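Local coordinates for SusD-like carbohydrate binding protein BF1063 (Bacteroides fragilis NCTC 9343, PDB 3I4G) that probably binds carbohydrate at the bacterial outer membrane, as SusD-like proteins do in glycan capture, at residues Y42-M56 against F87-I99. Numbering follows the deposited sequence.
Sequences YNPSDWWSYHGMIMM and FIKRYWETSYKRI. With EDO (1,2-ethanediol), chain G.
Asn43 sets its CB 3.7 Å from Phe87 CE2, where a loop of this SusD-family fold begins to run along helix 86-109. The loop leads into the short helix 50-54, whose axis lies nearly square to the long helix. Asn43 OD1 also takes a hydrogen bond from a water, which in turn accepts a weak one from Arg90 NH2. Pro44 comes next and wedges between two aromatic rings. Its CD meets the edge of the Phe87 ring, and its CG sits over one face of Tyr91 in a CH-pi contact, 3.8 Å from the ring centroid. The carbonyl O of Pro44 accepts from Arg90 NE at 3.0 Å, almost in line with C=O, and more weakly from Arg90 NH2. Bends at chi2 and chi3 of Arg90 bring its guanidinium to this oxygen. Asp46 extends its carboxylate, CG anti to the backbone N (chi1 -168°), to a salt bridge with Arg98. In the conformer given, Arg98 NH1 meets Asp46 OD1 on the syn side, and a water links OD1 to Thr94 OG1. OD2 turns back to Trp48 N, making an Asx turn. Leu31 O and Tyr32 O also bind the Arg98 guanidinium, so it joins three parts of the chain. Trp47 lays its six-membered ring on the Tyr91 face opposite Pro44, an offset stack with planes 19° apart. Its NE1 donates to Ser95 OG at 2.8 Å, and that hydroxyl donates onward to Tyr91 O. Ser49 OG accepts from Gly52 N, the N-cap bond of the short helix. His51 NE2, near Phe87, has its polar partner in Arg67. Tyr91, its faces taken by Pro44 and Trp47, donates from OH to Gly52 O at 2.8 Å. Met56 brings its selenium obliquely to the Tyr91 ring, a Met-aromatic contact, with its CG 3.2 Å from Tyr91 OH.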
# COMPACT_ATOMS: atom_id res chain seq x y z
N TYR A 42 3.94 -11.58 -11.63
CA TYR A 42 3.39 -10.75 -12.70
C TYR A 42 1.98 -10.31 -12.41
O TYR A 42 1.35 -9.63 -13.23
CB TYR A 42 3.46 -11.52 -14.03
CG TYR A 42 4.90 -11.82 -14.39
CD1 TYR A 42 5.73 -10.82 -14.87
CD2 TYR A 42 5.45 -13.08 -14.15
CE1 TYR A 42 7.06 -11.10 -15.18
CE2 TYR A 42 6.78 -13.33 -14.45
CZ TYR A 42 7.56 -12.33 -14.95
OH TYR A 42 8.91 -12.57 -15.27
N ASN A 43 1.51 -10.60 -11.20
CA ASN A 43 0.19 -10.26 -10.72
C ASN A 43 0.21 -10.46 -9.22
O ASN A 43 1.16 -11.06 -8.69
CB ASN A 43 -0.87 -11.12 -11.42
CG ASN A 43 -0.49 -12.53 -11.53
OD1 ASN A 43 -0.35 -13.24 -10.52
ND2 ASN A 43 -0.20 -12.96 -12.77
N PRO A 44 -0.81 -9.97 -8.51
CA PRO A 44 -0.80 -10.14 -7.06
C PRO A 44 -0.86 -11.58 -6.61
O PRO A 44 -1.59 -12.36 -7.21
CB PRO A 44 -2.09 -9.42 -6.62
CG PRO A 44 -2.32 -8.40 -7.68
CD PRO A 44 -1.93 -9.13 -8.95
N SER A 45 -0.10 -11.93 -5.59
CA SER A 45 -0.25 -13.20 -4.92
C SER A 45 -0.91 -13.04 -3.56
O SER A 45 -1.27 -14.04 -2.93
CB SER A 45 1.08 -13.92 -4.74
OG SER A 45 1.96 -13.18 -3.95
N ASP A 46 -1.06 -11.81 -3.10
CA ASP A 46 -1.65 -11.49 -1.81
C ASP A 46 -1.90 -10.01 -1.75
O ASP A 46 -1.25 -9.26 -2.46
CB ASP A 46 -0.71 -11.84 -0.67
CG ASP A 46 -1.41 -11.78 0.65
OD1 ASP A 46 -2.32 -12.61 0.82
OD2 ASP A 46 -1.09 -10.91 1.50
N TRP A 47 -2.81 -9.56 -0.88
CA TRP A 47 -2.97 -8.14 -0.66
C TRP A 47 -1.67 -7.48 -0.20
O TRP A 47 -1.53 -6.26 -0.34
CB TRP A 47 -4.05 -7.88 0.41
CG TRP A 47 -5.39 -8.44 -0.00
CD1 TRP A 47 -5.97 -9.59 0.44
CD2 TRP A 47 -6.26 -7.90 -1.00
NE1 TRP A 47 -7.18 -9.78 -0.22
CE2 TRP A 47 -7.37 -8.75 -1.09
CE3 TRP A 47 -6.25 -6.73 -1.76
CZ2 TRP A 47 -8.43 -8.49 -1.94
CZ3 TRP A 47 -7.34 -6.46 -2.59
CH2 TRP A 47 -8.38 -7.35 -2.69
N TRP A 48 -0.73 -8.24 0.36
CA TRP A 48 0.51 -7.69 0.88
C TRP A 48 1.73 -8.02 0.05
O TRP A 48 2.83 -7.66 0.44
CB TRP A 48 0.75 -8.16 2.32
CG TRP A 48 -0.38 -7.81 3.24
CD1 TRP A 48 -1.13 -6.67 3.21
CD2 TRP A 48 -0.89 -8.59 4.34
NE1 TRP A 48 -2.05 -6.69 4.22
CE2 TRP A 48 -1.94 -7.86 4.91
CE3 TRP A 48 -0.58 -9.83 4.86
CZ2 TRP A 48 -2.67 -8.34 5.98
CZ3 TRP A 48 -1.30 -10.30 5.92
CH2 TRP A 48 -2.35 -9.58 6.46
N SER A 49 1.56 -8.71 -1.08
CA SER A 49 2.70 -9.01 -1.95
C SER A 49 3.12 -7.73 -2.68
O SER A 49 2.41 -6.71 -2.64
CB SER A 49 2.37 -10.11 -2.95
OG SER A 49 1.55 -9.65 -4.02
N TYR A 50 4.27 -7.73 -3.32
CA TYR A 50 4.70 -6.45 -3.91
C TYR A 50 3.75 -5.98 -5.01
O TYR A 50 3.50 -4.79 -5.14
CB TYR A 50 6.18 -6.45 -4.35
CG TYR A 50 6.59 -7.19 -5.58
CD1 TYR A 50 6.32 -6.67 -6.83
CD2 TYR A 50 7.26 -8.40 -5.54
CE1 TYR A 50 6.73 -7.30 -7.97
CE2 TYR A 50 7.65 -9.04 -6.70
CZ TYR A 50 7.40 -8.49 -7.89
OH TYR A 50 7.82 -9.18 -9.02
N HIS A 51 3.26 -6.89 -5.83
CA HIS A 51 2.31 -6.52 -6.87
C HIS A 51 0.92 -6.31 -6.27
O HIS A 51 0.14 -5.47 -6.75
CB HIS A 51 2.27 -7.56 -7.99
CG HIS A 51 1.65 -7.10 -9.28
ND1 HIS A 51 0.49 -6.37 -9.37
CD2 HIS A 51 2.03 -7.35 -10.54
CE1 HIS A 51 0.19 -6.17 -10.65
NE2 HIS A 51 1.12 -6.77 -11.38
N GLY A 52 0.57 -7.00 -5.19
CA GLY A 52 -0.73 -6.83 -4.60
C GLY A 52 -0.91 -5.58 -3.79
O GLY A 52 -2.02 -5.05 -3.72
N MSE A 53 0.18 -5.11 -3.19
CA MSE A 53 0.16 -3.94 -2.33
C MSE A 53 0.83 -2.73 -2.97
O MSE A 53 0.16 -1.83 -3.45
CB MSE A 53 0.83 -4.29 -0.98
CG MSE A 53 0.85 -3.13 0.06
SE MSE A 53 1.38 -3.69 1.80
CE MSE A 53 3.28 -3.95 1.36
N ILE A 54 2.15 -2.71 -3.06
CA ILE A 54 2.90 -1.55 -3.58
C ILE A 54 2.42 -1.14 -4.94
O ILE A 54 2.13 0.04 -5.19
CB ILE A 54 4.41 -1.85 -3.57
CG1 ILE A 54 4.91 -1.97 -2.14
CG2 ILE A 54 5.21 -0.76 -4.31
CD1 ILE A 54 6.26 -2.72 -2.03
N MSE A 55 2.24 -2.11 -5.83
CA MSE A 55 1.84 -1.75 -7.18
C MSE A 55 0.39 -1.34 -7.31
O MSE A 55 0.05 -0.83 -8.39
CB MSE A 55 2.19 -2.86 -8.15
CG MSE A 55 3.69 -3.09 -8.24
SE MSE A 55 4.18 -4.43 -9.53
CE MSE A 55 6.03 -4.12 -9.58
N MSE A 56 -0.43 -1.44 -6.27
CA MSE A 56 -1.72 -0.79 -6.32
C MSE A 56 -1.55 0.71 -6.50
O MSE A 56 -2.50 1.38 -6.87
CB MSE A 56 -2.59 -1.04 -5.08
CG MSE A 56 -3.14 -2.40 -5.01
SE MSE A 56 -4.62 -2.50 -3.74
CE MSE A 56 -6.12 -2.89 -4.92
N PHE A 87 -6.70 -9.84 -12.87
CA PHE A 87 -6.13 -9.34 -11.62
C PHE A 87 -7.16 -9.38 -10.53
O PHE A 87 -6.83 -9.78 -9.42
CB PHE A 87 -5.53 -7.95 -11.83
CG PHE A 87 -4.35 -7.96 -12.78
CD1 PHE A 87 -4.54 -7.93 -14.13
CD2 PHE A 87 -3.05 -8.04 -12.29
CE1 PHE A 87 -3.44 -7.97 -15.00
CE2 PHE A 87 -1.97 -8.07 -13.16
CZ PHE A 87 -2.15 -8.02 -14.49
N ILE A 88 -8.40 -9.00 -10.81
CA ILE A 88 -9.41 -9.07 -9.75
C ILE A 88 -9.64 -10.54 -9.41
O ILE A 88 -9.93 -10.88 -8.25
CB ILE A 88 -10.74 -8.33 -10.05
CG1 ILE A 88 -11.57 -9.01 -11.13
CG2 ILE A 88 -10.42 -6.85 -10.36
CD1 ILE A 88 -12.94 -8.31 -11.44
N LYS A 89 -9.56 -11.45 -10.39
CA LYS A 89 -9.72 -12.87 -10.06
C LYS A 89 -8.62 -13.35 -9.15
O LYS A 89 -8.89 -14.14 -8.22
CB LYS A 89 -9.79 -13.72 -11.33
CG LYS A 89 -9.93 -15.21 -11.10
CD LYS A 89 -11.23 -15.58 -10.44
CE LYS A 89 -11.28 -17.04 -9.99
NZ LYS A 89 -11.13 -18.00 -11.09
N ARG A 90 -7.37 -12.90 -9.33
CA ARG A 90 -6.29 -13.28 -8.41
C ARG A 90 -6.56 -12.81 -7.00
O ARG A 90 -6.36 -13.55 -6.04
CB ARG A 90 -4.92 -12.72 -8.81
CG ARG A 90 -4.26 -13.34 -10.05
CD ARG A 90 -3.69 -14.71 -9.80
NE ARG A 90 -2.56 -14.69 -8.88
CZ ARG A 90 -2.01 -15.75 -8.29
NH1 ARG A 90 -2.45 -16.98 -8.53
NH2 ARG A 90 -0.99 -15.60 -7.46
N TYR A 91 -6.91 -11.54 -6.85
CA TYR A 91 -7.19 -11.03 -5.51
C TYR A 91 -8.31 -11.87 -4.86
O TYR A 91 -8.22 -12.23 -3.69
CB TYR A 91 -7.59 -9.58 -5.54
CG TYR A 91 -6.49 -8.55 -5.69
CD1 TYR A 91 -5.54 -8.39 -4.69
CD2 TYR A 91 -6.46 -7.67 -6.76
CE1 TYR A 91 -4.59 -7.37 -4.75
CE2 TYR A 91 -5.48 -6.66 -6.84
CZ TYR A 91 -4.58 -6.51 -5.80
OH TYR A 91 -3.68 -5.46 -5.91
N TRP A 92 -9.37 -12.14 -5.61
CA TRP A 92 -10.47 -12.95 -5.11
C TRP A 92 -10.02 -14.35 -4.67
O TRP A 92 -10.31 -14.82 -3.54
CB TRP A 92 -11.53 -13.09 -6.19
CG TRP A 92 -12.73 -13.94 -5.81
CD1 TRP A 92 -12.83 -15.29 -5.91
CD2 TRP A 92 -14.01 -13.47 -5.33
NE1 TRP A 92 -14.08 -15.70 -5.49
CE2 TRP A 92 -14.83 -14.60 -5.15
CE3 TRP A 92 -14.54 -12.21 -5.06
CZ2 TRP A 92 -16.15 -14.49 -4.71
CZ3 TRP A 92 -15.85 -12.12 -4.59
CH2 TRP A 92 -16.63 -13.25 -4.44
N GLU A 93 -9.36 -15.06 -5.56
CA GLU A 93 -9.03 -16.44 -5.23
C GLU A 93 -7.98 -16.53 -4.12
O GLU A 93 -8.13 -17.38 -3.24
CB GLU A 93 -8.56 -17.18 -6.46
CG GLU A 93 -7.21 -16.82 -6.92
CD GLU A 93 -6.89 -17.44 -8.26
OE1 GLU A 93 -7.76 -18.13 -8.85
OE2 GLU A 93 -5.74 -17.23 -8.74
N THR A 94 -6.96 -15.68 -4.11
CA THR A 94 -5.99 -15.77 -3.03
C THR A 94 -6.68 -15.46 -1.70
O THR A 94 -6.35 -16.08 -0.66
CB THR A 94 -4.76 -14.89 -3.24
OG1 THR A 94 -5.16 -13.51 -3.30
CG2 THR A 94 -4.01 -15.30 -4.50
N SER A 95 -7.64 -14.54 -1.69
CA SER A 95 -8.38 -14.23 -0.45
C SER A 95 -9.11 -15.44 0.05
O SER A 95 -8.99 -15.83 1.21
CB SER A 95 -9.38 -13.11 -0.69
OG SER A 95 -8.75 -11.89 -1.09
N TYR A 96 -9.93 -16.04 -0.81
CA TYR A 96 -10.77 -17.18 -0.40
C TYR A 96 -9.94 -18.41 -0.14
O TYR A 96 -10.33 -19.26 0.69
CB TYR A 96 -11.93 -17.37 -1.39
CG TYR A 96 -13.06 -16.41 -1.12
CD1 TYR A 96 -13.83 -16.54 0.03
CD2 TYR A 96 -13.35 -15.34 -1.97
CE1 TYR A 96 -14.87 -15.63 0.33
CE2 TYR A 96 -14.37 -14.47 -1.71
CZ TYR A 96 -15.14 -14.61 -0.55
OH TYR A 96 -16.19 -13.74 -0.29
N LYS A 97 -8.80 -18.56 -0.79
CA LYS A 97 -7.89 -19.67 -0.47
C LYS A 97 -7.40 -19.51 0.98
O LYS A 97 -7.48 -20.45 1.77
CB LYS A 97 -6.72 -19.76 -1.43
CG LYS A 97 -5.88 -21.01 -1.28
CD LYS A 97 -4.98 -21.25 -2.47
CE LYS A 97 -4.31 -22.63 -2.40
N ARG A 98 -6.91 -18.32 1.35
CA ARG A 98 -6.45 -18.13 2.69
C ARG A 98 -7.62 -18.26 3.68
O ARG A 98 -7.47 -18.92 4.71
CB ARG A 98 -5.78 -16.77 2.88
CG ARG A 98 -5.51 -16.57 4.34
CD ARG A 98 -4.81 -15.32 4.70
NE ARG A 98 -3.38 -15.35 4.45
CZ ARG A 98 -2.77 -14.63 3.53
NH1 ARG A 98 -3.46 -13.96 2.63
NH2 ARG A 98 -1.46 -14.64 3.47
N ILE A 99 -8.79 -17.71 3.36
CA ILE A 99 -9.94 -17.83 4.24
C ILE A 99 -10.25 -19.30 4.50
O ILE A 99 -10.47 -19.69 5.65
CB ILE A 99 -11.14 -17.09 3.64
CG1 ILE A 99 -10.93 -15.56 3.73
CG2 ILE A 99 -12.47 -17.51 4.35
CD1 ILE A 99 -11.85 -14.77 2.79
C1 EDO G . 1.74 -12.52 1.89
O1 EDO G . 0.78 -13.61 1.85
C2 EDO G . 2.67 -12.64 3.06
O2 EDO G . 1.92 -12.60 4.29
O HOH W 1 1.16 -13.87 -8.23
O HOH W 2 -4.71 -12.51 -0.44